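Local coordinates for periplasmic binding protein (Veillonella parvula, PDB 4MO9) that probably captures a small solute, perhaps an iron chelate, outside the cytoplasmic membrane for delivery to an ABC importer, at residues I67-T72 and I95-T100; S273-G277 and Y311-H315. All coordinates share one frame; numbering follows the deposited sequence.

Interaction 1 (I67-T72 and I95-T100); sequences IAGMDT and IPVVGT
Met70 and Val97 form a single parallel beta bridge. Met70 N donates to Pro96 O at 2.9 Å in an almost straight bond (174° at the hydrogen), and Val98 N donates to Met70 O at 2.8 Å. Side-chain contacts lie before and after this bridge along the chain. Ile95 has CG1 anti to the carbonyl carbon (chi1 -59°), which carries CD1 crosswise onto Ile67 CG2 at 3.8 Å, while its CG2 methyl packs against Met70 CB and the carbonyls of Ile67 and Ala68. Farther along, Thr72 CG2 presses on Val97 CG1 at 3.4 Å, tighter than an ordinary methyl contact.

Beyond the bridge two waters join the segments, one of them between the backbones. Water 2 accepts from Thr72 N at 2.9 Å and donates to Val98 O at 2.6 Å; it also bonds Thr100 OG1. Water 1 joins that same hydroxyl to Asp71 OD2, lying 2.8 Å from the carboxylate oxygen. In the second shell, Ser46 holds Asp71 OD1 and Asp76 holds Thr72 OG1. With Thr100 bridged by two waters near the trimethylamine oxide pocket, the polar end is joined largely through water, while the end at Ile67, Met70 and Ile95 is aliphatic and buried.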
ATOM      1  N   ILE A  67      13.553   4.081  16.249  1.00 35.75           N
ATOM      2  CA  ILE A  67      13.360   2.676  15.881  1.00 33.80           C
ATOM      3  C   ILE A  67      14.385   1.783  16.582  1.00 37.43           C
ATOM      4  O   ILE A  67      15.589   1.955  16.388  1.00 38.69           O
ATOM      5  CB  ILE A  67      13.481   2.468  14.358  1.00 33.29           C
ATOM      6  CG1 ILE A  67      12.407   3.270  13.611  1.00 34.33           C
ATOM      7  CG2 ILE A  67      13.377   0.978  14.010  1.00 28.45           C
ATOM      8  CD1 ILE A  67      12.660   3.384  12.114  1.00 34.11           C
ATOM      9  N   ALA A  68      13.912   0.836  17.391  1.00 36.62           N
ATOM     10  CA  ALA A  68      14.799  -0.090  18.101  1.00 37.92           C
ATOM     11  C   ALA A  68      14.996  -1.410  17.336  1.00 38.31           C
ATOM     12  O   ALA A  68      16.033  -2.079  17.484  1.00 36.70           O
ATOM     13  CB  ALA A  68      14.256  -0.374  19.478  1.00 37.91           C
ATOM     14  N   GLY A  69      13.991  -1.787  16.542  1.00 34.71           N
ATOM     15  CA  GLY A  69      14.035  -3.035  15.801  1.00 31.60           C
ATOM     16  C   GLY A  69      13.463  -2.890  14.409  1.00 33.35           C
ATOM     17  O   GLY A  69      12.328  -2.417  14.233  1.00 33.91           O
HETATM   18  N   MSE A  70      14.247  -3.316  13.419  1.00 33.77           N
HETATM   19  CA  MSE A  70      13.888  -3.197  12.013  1.00 36.15           C
HETATM   20  C   MSE A  70      13.484  -4.570  11.474  1.00 36.57           C
HETATM   21  O   MSE A  70      14.228  -5.543  11.633  1.00 36.83           O
HETATM   22  CB  MSE A  70      15.098  -2.647  11.244  1.00 38.56           C
HETATM   23  CG  MSE A  70      15.050  -2.806   9.728  1.00 39.88           C
HETATM   24 SE   MSE A  70      13.645  -1.728   8.887  0.59 49.84          SE
HETATM   25  CE  MSE A  70      14.264  -0.005   9.451  1.00 24.73           C
ATOM     26  N   ASP A  71      12.304  -4.668  10.868  1.00 33.76           N
ATOM     27  CA  ASP A  71      11.882  -5.930  10.259  1.00 32.64           C
ATOM     28  C   ASP A  71      12.552  -6.070   8.893  1.00 35.69           C
ATOM     29  O   ASP A  71      13.253  -5.152   8.448  1.00 37.16           O
ATOM     30  CB  ASP A  71      10.360  -5.993  10.101  1.00 33.52           C
ATOM     31  CG  ASP A  71       9.821  -4.880   9.225  1.00 34.71           C
ATOM     32  OD1 ASP A  71      10.399  -3.772   9.241  1.00 34.63           O
ATOM     33  OD2 ASP A  71       8.817  -5.108   8.509  1.00 35.26           O
ATOM     34  N   THR A  72      12.340  -7.205   8.228  1.00 34.64           N
ATOM     35  CA  THR A  72      13.011  -7.475   6.952  1.00 37.29           C
ATOM     36  C   THR A  72      12.068  -7.410   5.759  1.00 38.84           C
ATOM     37  O   THR A  72      12.429  -7.818   4.648  1.00 35.58           O
ATOM     38  CB  THR A  72      13.676  -8.860   6.941  1.00 39.39           C
ATOM     39  OG1 THR A  72      12.669  -9.870   7.014  1.00 39.26           O
ATOM     40  CG2 THR A  72      14.599  -9.010   8.124  1.00 42.00           C
ATOM     41  N   ILE A  95      20.222  -0.566  12.233  1.00 42.74           N
ATOM     42  CA  ILE A  95      19.278  -0.906  13.293  1.00 40.87           C
ATOM     43  C   ILE A  95      19.177  -2.429  13.417  1.00 41.31           C
ATOM     44  O   ILE A  95      19.048  -3.123  12.408  1.00 43.07           O
ATOM     45  CB  ILE A  95      17.875  -0.314  13.001  1.00 43.08           C
ATOM     46  CG1 ILE A  95      17.950   1.216  12.867  1.00 42.54           C
ATOM     47  CG2 ILE A  95      16.879  -0.708  14.089  1.00 40.64           C
ATOM     48  CD1 ILE A  95      16.668   1.844  12.298  1.00 40.01           C
ATOM     49  N   PRO A  96      19.249  -2.954  14.654  1.00 42.13           N
ATOM     50  CA  PRO A  96      19.106  -4.399  14.876  1.00 43.16           C
ATOM     51  C   PRO A  96      17.888  -4.964  14.149  1.00 40.14           C
ATOM     52  O   PRO A  96      16.819  -4.347  14.172  1.00 40.84           O
ATOM     53  CB  PRO A  96      18.919  -4.493  16.394  1.00 44.10           C
ATOM     54  CG  PRO A  96      19.728  -3.339  16.921  1.00 44.05           C
ATOM     55  CD  PRO A  96      19.534  -2.229  15.909  1.00 42.01           C
ATOM     56  N   VAL A  97      18.058  -6.109  13.496  1.00 37.54           N
ATOM     57  CA  VAL A  97      16.996  -6.725  12.705  1.00 39.54           C
ATOM     58  C   VAL A  97      16.128  -7.634  13.580  1.00 38.77           C
ATOM     59  O   VAL A  97      16.657  -8.320  14.461  1.00 40.33           O
ATOM     60  CB  VAL A  97      17.609  -7.527  11.533  1.00 43.99           C
ATOM     61  CG1 VAL A  97      16.563  -8.374  10.830  1.00 43.71           C
ATOM     62  CG2 VAL A  97      18.277  -6.584  10.537  1.00 43.16           C
ATOM     63  N   VAL A  98      14.807  -7.619  13.372  1.00 34.10           N
ATOM     64  CA  VAL A  98      13.909  -8.546  14.073  1.00 34.52           C
ATOM     65  C   VAL A  98      13.115  -9.397  13.081  1.00 36.91           C
ATOM     66  O   VAL A  98      12.928  -9.006  11.923  1.00 36.51           O
ATOM     67  CB  VAL A  98      12.901  -7.820  15.007  1.00 31.29           C
ATOM     68  CG1 VAL A  98      13.627  -7.080  16.103  1.00 34.08           C
ATOM     69  CG2 VAL A  98      12.030  -6.851  14.207  1.00 29.41           C
ATOM     70  N   GLY A  99      12.639 -10.556  13.531  1.00 34.78           N
ATOM     71  CA  GLY A  99      11.834 -11.402  12.669  1.00 38.33           C
ATOM     72  C   GLY A  99      10.466 -10.794  12.400  1.00 37.96           C
ATOM     73  O   GLY A  99      10.154  -9.695  12.880  1.00 37.40           O
ATOM     74  N   THR A 100       9.643 -11.512  11.639  1.00 35.03           N
ATOM     75  CA  THR A 100       8.286 -11.068  11.353  1.00 33.18           C
ATOM     76  C   THR A 100       7.274 -12.030  11.985  1.00 34.03           C
ATOM     77  O   THR A 100       7.429 -13.247  11.890  1.00 37.24           O
ATOM     78  CB  THR A 100       8.079 -10.937   9.825  1.00 37.28           C
ATOM     79  OG1 THR A 100       8.847  -9.823   9.346  1.00 38.56           O
ATOM     80  CG2 THR A 100       6.622 -10.698   9.488  1.00 36.54           C
TER
HETATM   81  O   HOH W   1       7.536  -7.557   8.815  1.00 40.08           O
HETATM   82  O   HOH W   2      11.486  -9.439   9.820  1.00 43.02           O

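Interaction 2 (S273-G277 and Y311-H315)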
ATOM      1  N   SER A 273       7.617  -9.589 -15.707  1.00 39.83           N
ATOM      2  CA  SER A 273       6.583  -9.015 -14.853  1.00 37.34           C
ATOM      3  C   SER A 273       6.454  -7.511 -15.126  1.00 38.04           C
ATOM      4  O   SER A 273       7.420  -6.863 -15.556  1.00 38.61           O
ATOM      5  CB  SER A 273       6.860  -9.287 -13.366  1.00 38.57           C
ATOM      6  OG  SER A 273       8.071  -8.693 -12.914  1.00 38.47           O
HETATM    7  N   MSE A 274       5.262  -6.963 -14.922  1.00 36.53           N
HETATM    8  CA  MSE A 274       5.080  -5.520 -15.040  1.00 34.16           C
HETATM    9  C   MSE A 274       5.936  -4.819 -13.995  1.00 34.47           C
HETATM   10  O   MSE A 274       5.817  -5.104 -12.799  1.00 34.31           O
HETATM   11  CB  MSE A 274       3.620  -5.150 -14.817  1.00 33.69           C
HETATM   12  CG  MSE A 274       3.359  -3.662 -14.931  1.00 33.41           C
HETATM   13 SE   MSE A 274       3.869  -3.026 -16.704  0.83 43.25          SE
HETATM   14  CE  MSE A 274       3.872  -1.127 -16.203  1.00 40.77           C
ATOM     15  N   ARG A 275       6.786  -3.898 -14.451  1.00 36.20           N
ATOM     16  CA  ARG A 275       7.737  -3.206 -13.583  1.00 37.05           C
ATOM     17  C   ARG A 275       7.327  -1.758 -13.290  1.00 37.18           C
ATOM     18  O   ARG A 275       7.164  -0.943 -14.209  1.00 35.13           O
ATOM     19  CB  ARG A 275       9.145  -3.232 -14.201  1.00 36.11           C
ATOM     20  CG  ARG A 275      10.201  -2.456 -13.415  1.00 36.27           C
ATOM     21  CD  ARG A 275      10.513  -3.099 -12.048  1.00 34.30           C
ATOM     22  NE  ARG A 275      11.257  -4.349 -12.202  1.00 37.39           N
ATOM     23  CZ  ARG A 275      12.584  -4.418 -12.280  1.00 43.36           C
ATOM     24  NH1 ARG A 275      13.312  -3.306 -12.212  1.00 42.42           N
ATOM     25  NH2 ARG A 275      13.190  -5.594 -12.438  1.00 46.01           N
ATOM     26  N   LEU A 276       7.168  -1.463 -12.004  1.00 36.02           N
ATOM     27  CA  LEU A 276       6.947  -0.104 -11.511  1.00 35.64           C
ATOM     28  C   LEU A 276       7.797   0.087 -10.261  1.00 35.80           C
ATOM     29  O   LEU A 276       8.352  -0.892  -9.743  1.00 37.37           O
ATOM     30  CB  LEU A 276       5.469   0.123 -11.182  1.00 33.02           C
ATOM     31  CG  LEU A 276       4.523   0.162 -12.396  1.00 30.05           C
ATOM     32  CD1 LEU A 276       3.078   0.383 -11.922  1.00 28.95           C
ATOM     33  CD2 LEU A 276       4.949   1.252 -13.347  1.00 29.89           C
ATOM     34  N   GLY A 277       7.909   1.330  -9.785  1.00 34.06           N
ATOM     35  CA  GLY A 277       8.665   1.626  -8.572  1.00 35.35           C
ATOM     36  C   GLY A 277       9.941   2.409  -8.848  1.00 35.76           C
ATOM     37  O   GLY A 277      10.057   3.085  -9.878  1.00 36.76           O
ATOM     38  N   TYR A 311      -4.111   0.222 -18.368  1.00 33.61           N
ATOM     39  CA  TYR A 311      -3.439   1.033 -17.358  1.00 31.68           C
ATOM     40  C   TYR A 311      -2.620   0.157 -16.423  1.00 32.71           C
ATOM     41  O   TYR A 311      -2.706  -1.068 -16.478  1.00 33.61           O
ATOM     42  CB  TYR A 311      -4.478   1.786 -16.519  1.00 30.63           C
ATOM     43  CG  TYR A 311      -5.335   2.719 -17.329  1.00 32.74           C
ATOM     44  CD1 TYR A 311      -6.446   2.252 -18.023  1.00 34.78           C
ATOM     45  CD2 TYR A 311      -5.026   4.062 -17.416  1.00 33.61           C
ATOM     46  CE1 TYR A 311      -7.228   3.107 -18.791  1.00 35.75           C
ATOM     47  CE2 TYR A 311      -5.804   4.928 -18.178  1.00 37.12           C
ATOM     48  CZ  TYR A 311      -6.898   4.441 -18.863  1.00 36.03           C
ATOM     49  OH  TYR A 311      -7.674   5.296 -19.604  1.00 35.12           O
ATOM     50  N   SER A 312      -1.840   0.793 -15.551  1.00 33.23           N
ATOM     51  CA  SER A 312      -1.063   0.071 -14.549  1.00 31.54           C
ATOM     52  C   SER A 312      -0.805   0.985 -13.359  1.00 27.65           C
ATOM     53  O   SER A 312      -0.492   2.162 -13.543  1.00 29.70           O
ATOM     54  CB  SER A 312       0.272  -0.397 -15.158  1.00 36.24           C
ATOM     55  OG  SER A 312       1.062  -1.061 -14.173  1.00 37.66           O
ATOM     56  N   ALA A 313      -0.975   0.457 -12.146  1.00 29.87           N
ATOM     57  CA  ALA A 313      -0.652   1.184 -10.927  1.00 29.67           C
ATOM     58  C   ALA A 313       0.226   0.281 -10.072  1.00 29.73           C
ATOM     59  O   ALA A 313       0.175  -0.941 -10.216  1.00 32.85           O
ATOM     60  CB  ALA A 313      -1.919   1.561 -10.174  1.00 29.47           C
ATOM     61  N   HIS A 314       1.033   0.872  -9.196  1.00 28.58           N
ATOM     62  CA  HIS A 314       1.985   0.116  -8.383  1.00 28.70           C
ATOM     63  C   HIS A 314       1.272  -0.669  -7.271  1.00 31.39           C
ATOM     64  O   HIS A 314       0.547  -0.085  -6.454  1.00 30.84           O
ATOM     65  CB  HIS A 314       3.028   1.070  -7.771  1.00 29.70           C
ATOM     66  CG  HIS A 314       4.224   0.374  -7.192  1.00 31.98           C
ATOM     67  ND1 HIS A 314       4.149  -0.421  -6.070  1.00 32.99           N
ATOM     68  CD2 HIS A 314       5.522   0.348  -7.585  1.00 34.46           C
ATOM     69  CE1 HIS A 314       5.346  -0.910  -5.795  1.00 32.11           C
ATOM     70  NE2 HIS A 314       6.199  -0.457  -6.697  1.00 32.69           N
ATOM     71  N   HIS A 315       1.516  -1.980  -7.233  1.00 30.39           N
ATOM     72  CA  HIS A 315       0.877  -2.926  -6.307  1.00 32.48           C
ATOM     73  C   HIS A 315       1.120  -2.609  -4.832  1.00 31.86           C
ATOM     74  O   HIS A 315       0.342  -3.022  -3.960  1.00 32.09           O
ATOM     75  CB  HIS A 315       1.380  -4.343  -6.633  1.00 33.67           C
ATOM     76  CG  HIS A 315       0.565  -5.451  -6.033  1.00 36.56           C
ATOM     77  ND1 HIS A 315      -0.811  -5.428  -5.980  1.00 38.11           N
ATOM     78  CD2 HIS A 315       0.942  -6.640  -5.503  1.00 37.30           C
ATOM     79  CE1 HIS A 315      -1.249  -6.545  -5.421  1.00 38.03           C
ATOM     80  NE2 HIS A 315      -0.205  -7.299  -5.127  1.00 38.66           N
TER
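The loop that follows strand 259-263 passes the C-terminal end of the neighbouring parallel strand 310-313, and segments 273-277 and 311-315 meet there through side chains and van der Waals contact. Leu276 carries most of it: CD1 reaches Ser312 OG at 3.3 Å and lies 3.4 Å from His314 N, at the point where the strand ends. Met274 brings its terminal methyl CE to the same hydroxyl, 3.5 Å from Ser312 OG, which is bonded to Ile262 O on the adjacent strand. Ser312 OG is therefore satisfied although two apolar groups cover it.

His314, with CG anti to its backbone nitrogen (chi1 -166°), turns its ring edge to the loop: CD2 lies 3.6 Å from Leu276 CB and 3.4 Å from Gly277 N, the latter in the ring plane. Gly277 (phi 111°) admits no side chain, since a beta carbon would jam against the carbonyl of Leu276 and come too near His314 NE2. Were His314 an alanine, Leu276 CB would lose the ring beside it and Gly316 N would probably be left without ND1, its hydrogen-bond acceptor. Loops gathered at the C-terminal ends of parallel strands are typical of alpha/beta lobes in periplasmic binding proteins.

In the fold
Following the chain from the N terminus, interaction 1 comes first: it closes a loop of 22 intervening residues, 15 of them helical, and ties the loop 95-100 to strand 67-69 at the margin of the four-stranded parallel sheet. The chain then completes that sheet and runs through the long helix 171-194 into the five-stranded mixed sheet. There interaction 2 spans 33 residues, chiefly helices 282-295 and 303-306, joining the loop after strand 259-263 to the end of its parallel neighbour 310-313. The two loops are in series, neither nesting nor crossing. With centres 28 Å apart and nearest atoms about 14 Å apart, each belongs to a different sheet.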